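Long-range contacts in UPF0311 protein RPA1785 (Rhodopseudomonas palustris, PDB 3C5O), which is of unknown function but belongs to the UPF0311 (DUF3237) family and folds into a closed antiparallel beta-barrel: residues A17-V22 with A140-D145; I36-G41 with G50-F55. One frame throughout, in Å; residues are numbered along the deposited sequence. Where two conformers were deposited one is given.

Contact 1: A17-V22 with A140-D145; sequences ARIGDV and AARHAD
Ile19 and Asp145 bring the two segments together through one backbone hydrogen bond, Ile19 N to Asp145 O, 3.1 Å long and nearly straight at 165°. Arg18 CA adds a CA-H...O contact to the same oxygen. Ile19 carries the side-chain part. Its CG1 sits between the backbone N and the carbonyl carbon (chi1 54°), lies 3.7 Å from Asp145 C, and sends CD1 over the Arg142 guanidinium, 3.6 Å from CZ and over the centre of one face. The Arg142 chain is bent at chi2 and chi3, and a weak bond of 2.8 Å from its NE to His143 O may help to hold the flat group. Shortening Ile19 to an alanine removes the methyl from that face and is likely to leave the guanidinium freer to turn, with the weak NE bond its remaining tie here. Weak water bridges join Arg18 NH1 to Asp145 OD2 and Ile19 O to Ala144 O. Strand 32-45 pairs with 17-20 through Leu39, Gly40 and Pro37, while Ala17 bonds to Val147 of strand 146-154. Segment 140-145 leads there from strand 136-142, Arg142 touching Val147, where the first and last strands close the barrel.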
# COMPACT_ATOMS: atom_id res chain seq x y z
N ALA B 17 -3.44 -23.18 -0.01
CA ALA B 17 -2.24 -22.81 0.72
C ALA B 17 -2.14 -23.51 2.09
O ALA B 17 -3.01 -23.32 2.95
CB ALA B 17 -2.16 -21.30 0.89
N ARG B 18 -1.09 -24.31 2.29
CA ARG B 18 -0.79 -24.89 3.61
C ARG B 18 -0.26 -23.78 4.51
O ARG B 18 0.67 -23.04 4.15
CB ARG B 18 0.22 -26.05 3.53
CG ARG B 18 -0.06 -27.11 2.46
CD ARG B 18 0.94 -28.35 2.46
NE ARG B 18 2.38 -28.12 2.80
CZ ARG B 18 2.90 -28.22 4.04
NH1 ARG B 18 2.13 -28.48 5.11
NH2 ARG B 18 4.20 -28.02 4.23
N ILE B 19 -0.85 -23.65 5.69
CA ILE B 19 -0.49 -22.55 6.56
C ILE B 19 0.17 -23.09 7.83
O ILE B 19 -0.11 -24.20 8.25
CB ILE B 19 -1.72 -21.67 6.92
CG1 ILE B 19 -2.85 -22.53 7.50
CG2 ILE B 19 -2.17 -20.86 5.68
CD1 ILE B 19 -3.75 -21.81 8.47
N GLY B 20 1.06 -22.28 8.41
CA GLY B 20 1.71 -22.63 9.66
C GLY B 20 1.05 -22.07 10.91
O GLY B 20 -0.14 -21.75 10.91
N ASP B 21 1.82 -21.97 11.98
CA ASP B 21 1.34 -21.49 13.28
C ASP B 21 1.20 -19.97 13.35
O ASP B 21 2.01 -19.23 12.79
CB ASP B 21 2.33 -21.91 14.36
CG ASP B 21 2.34 -23.42 14.60
OD1 ASP B 21 1.25 -24.04 14.60
OD2 ASP B 21 3.46 -23.96 14.81
N VAL B 22 0.20 -19.50 14.08
CA VAL B 22 0.04 -18.07 14.32
C VAL B 22 1.15 -17.47 15.18
O VAL B 22 1.45 -17.96 16.27
CB VAL B 22 -1.31 -17.77 14.96
CG1 VAL B 22 -1.44 -16.28 15.21
CG2 VAL B 22 -2.43 -18.25 14.07
N ALA B 140 -12.99 -18.18 -0.42
CA ALA B 140 -12.06 -19.07 0.27
C ALA B 140 -12.66 -19.88 1.42
O ALA B 140 -13.82 -19.69 1.79
CB ALA B 140 -10.79 -18.31 0.69
N ALA B 141 -11.87 -20.82 1.96
CA ALA B 141 -12.31 -21.66 3.07
C ALA B 141 -11.14 -21.88 4.03
O ALA B 141 -10.05 -22.21 3.59
CB ALA B 141 -12.84 -22.97 2.57
N ARG B 142 -11.37 -21.68 5.33
CA ARG B 142 -10.34 -21.81 6.37
C ARG B 142 -10.46 -23.18 6.98
O ARG B 142 -11.51 -23.53 7.54
CB ARG B 142 -10.56 -20.79 7.49
CG ARG B 142 -9.34 -20.00 8.01
CD ARG B 142 -7.94 -20.65 7.93
NE ARG B 142 -7.55 -21.28 9.19
CZ ARG B 142 -6.74 -20.75 10.11
NH1 ARG B 142 -6.19 -19.55 9.93
NH2 ARG B 142 -6.47 -21.44 11.21
N HIS B 143 -9.40 -23.97 6.86
CA HIS B 143 -9.27 -25.20 7.63
C HIS B 143 -8.10 -25.06 8.60
O HIS B 143 -7.40 -24.03 8.61
CB HIS B 143 -9.13 -26.40 6.72
CG HIS B 143 -10.31 -26.58 5.80
ND1 HIS B 143 -10.24 -26.31 4.45
CD2 HIS B 143 -11.58 -26.98 6.05
CE1 HIS B 143 -11.42 -26.55 3.90
NE2 HIS B 143 -12.25 -26.97 4.84
N ALA B 144 -7.87 -26.06 9.44
CA ALA B 144 -6.90 -25.94 10.52
C ALA B 144 -5.50 -25.87 9.95
O ALA B 144 -4.63 -25.18 10.50
CB ALA B 144 -7.04 -27.10 11.50
N ASP B 145 -5.31 -26.56 8.82
CA ASP B 145 -3.99 -26.80 8.23
C ASP B 145 -3.76 -26.08 6.91
O ASP B 145 -2.64 -26.07 6.39
CB ASP B 145 -3.80 -28.31 7.98
CG ASP B 145 -4.84 -28.91 7.00
OD1 ASP B 145 -6.06 -28.62 7.13
OD2 ASP B 145 -4.45 -29.68 6.11
O HOH W 1 -1.04 -29.39 5.47
O HOH W 2 -1.24 -25.50 11.29

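Contact 2: I36-G41 with G50-F55; sequences IPILGG and GQVLPF
Gln51 meets Gly41 at the start of the contact, its CA making a CA-H...O contact of 3.5 Å with Gly41 O. Val52 follows with the one direct hydrogen bond, Val52 N to Gly41 O, 2.9 Å. With CG1 anti to the backbone N (chi1 171°), its branches divide: CG1 packs on Ile38 CG2 at 3.8 Å, the two side chains crossing at about a right angle, and CG2 rests on Gly41, 3.9 Å from its CA. A CB on Gly41 would crowd both this CG2 and the carbonyl oxygen of Gly40. Val52 O accepts a water bond of 2.9 Å, the water also reaching Gly41 N weakly, and receives a CA-H...O contact from Gly40. Leu53 O turns back to Phe55 N in a weak bond, closing an inverse gamma turn on Pro54, whose CA lies 3.5 Å from Leu39 O. Phe55 O comes within 3.8 Å of Ile38 CG2. The chemistry implies a hairpin whose regular amide pairing is interrupted around Pro54, where water and CA-H...O contacts supplement a single direct amide bond; backbone bonding is found again between Ile38 and Gly56.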
# COMPACT_ATOMS: atom_id res chain seq x y z
N ILE B 36 0.66 -15.48 9.78
CA ILE B 36 0.47 -16.90 9.52
C ILE B 36 1.34 -17.33 8.35
O ILE B 36 1.05 -16.97 7.21
CB ILE B 36 -1.01 -17.23 9.21
CG1 ILE B 36 -1.92 -16.71 10.33
CG2 ILE B 36 -1.18 -18.73 8.99
CD1 ILE B 36 -2.94 -17.66 10.76
N PRO B 37 2.40 -18.09 8.61
CA PRO B 37 3.34 -18.49 7.57
C PRO B 37 2.70 -19.40 6.53
O PRO B 37 1.89 -20.25 6.87
CB PRO B 37 4.41 -19.25 8.34
CG PRO B 37 4.27 -18.76 9.74
CD PRO B 37 2.81 -18.64 9.91
N ILE B 38 3.09 -19.22 5.27
CA ILE B 38 2.66 -20.06 4.17
C ILE B 38 3.76 -21.09 3.91
O ILE B 38 4.92 -20.72 3.64
CB ILE B 38 2.33 -19.18 2.95
CG1 ILE B 38 1.00 -18.45 3.21
CG2 ILE B 38 2.26 -20.06 1.65
CD1 ILE B 38 0.76 -17.27 2.30
N LEU B 39 3.40 -22.37 4.01
CA LEU B 39 4.37 -23.48 4.00
C LEU B 39 4.51 -24.20 2.67
O LEU B 39 5.48 -24.90 2.46
CB LEU B 39 4.01 -24.51 5.09
CG LEU B 39 3.93 -23.98 6.52
CD1 LEU B 39 3.56 -25.08 7.51
CD2 LEU B 39 5.24 -23.32 6.91
N GLY B 40 3.54 -24.00 1.78
CA GLY B 40 3.43 -24.74 0.52
C GLY B 40 1.97 -24.74 0.06
O GLY B 40 1.15 -23.95 0.55
N GLY B 41 1.65 -25.64 -0.85
CA GLY B 41 0.33 -25.75 -1.44
C GLY B 41 0.36 -26.06 -2.92
O GLY B 41 1.42 -26.41 -3.47
N GLY B 50 0.21 -25.80 -10.53
CA GLY B 50 1.36 -25.22 -9.87
C GLY B 50 1.56 -25.68 -8.46
O GLY B 50 0.72 -26.36 -7.88
N GLN B 51 2.69 -25.31 -7.90
CA GLN B 51 3.03 -25.65 -6.54
C GLN B 51 3.27 -24.31 -5.85
O GLN B 51 3.98 -23.46 -6.39
CB GLN B 51 4.31 -26.51 -6.56
CG GLN B 51 4.37 -27.70 -5.60
CD GLN B 51 3.23 -28.72 -5.78
OE1 GLN B 51 2.74 -28.97 -6.88
NE2 GLN B 51 2.81 -29.29 -4.66
N VAL B 52 2.65 -24.09 -4.68
CA VAL B 52 2.87 -22.87 -3.91
C VAL B 52 4.24 -23.04 -3.30
O VAL B 52 4.55 -24.13 -2.78
CB VAL B 52 1.80 -22.63 -2.80
CG1 VAL B 52 2.23 -21.45 -1.87
CG2 VAL B 52 0.43 -22.38 -3.40
N LEU B 53 5.07 -22.00 -3.39
CA LEU B 53 6.44 -22.07 -2.92
C LEU B 53 6.51 -21.96 -1.39
O LEU B 53 5.63 -21.35 -0.77
CB LEU B 53 7.32 -21.04 -3.64
CG LEU B 53 7.45 -21.21 -5.17
CD1 LEU B 53 8.26 -20.05 -5.76
CD2 LEU B 53 8.07 -22.56 -5.58
N PRO B 54 7.52 -22.62 -0.77
CA PRO B 54 7.63 -22.73 0.68
C PRO B 54 8.01 -21.45 1.43
O PRO B 54 8.91 -21.48 2.27
CB PRO B 54 8.72 -23.79 0.86
CG PRO B 54 9.55 -23.69 -0.36
CD PRO B 54 8.59 -23.38 -1.45
N PHE B 55 7.34 -20.34 1.15
CA PHE B 55 7.66 -19.09 1.84
C PHE B 55 6.51 -18.09 1.70
O PHE B 55 5.59 -18.31 0.91
CB PHE B 55 9.00 -18.47 1.36
CG PHE B 55 9.02 -18.13 -0.09
CD1 PHE B 55 8.36 -16.99 -0.56
CD2 PHE B 55 9.68 -18.97 -1.01
CE1 PHE B 55 8.36 -16.68 -1.93
CE2 PHE B 55 9.70 -18.66 -2.38
CZ PHE B 55 9.04 -17.51 -2.84
O HOH W 3 4.61 -26.97 -2.00

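How the contacts relate
Contact 2 is nested along the chain within the loop closed by contact 1, and their centres lie about 11 Å apart. Both reach the same sheet, since strand 9-27 neighbours strand 32-45: Gly20 N lies 2.7 Å from Pro37 O, and Val22 CG2 packs on Ile36 CD1. Contact 1 is a surface contact that links distant parts of the sequence, with a methyl over a guanidinium beside its backbone bond. Contact 2 is partly buried and joins the strands of a local hairpin; backbone contacts of glycines carry much of it, with one apolar pair that also touches Tyr74 of strand 68-78. The second subunit packs on contact 2, whereas no other chain of the assembly touches contact 1.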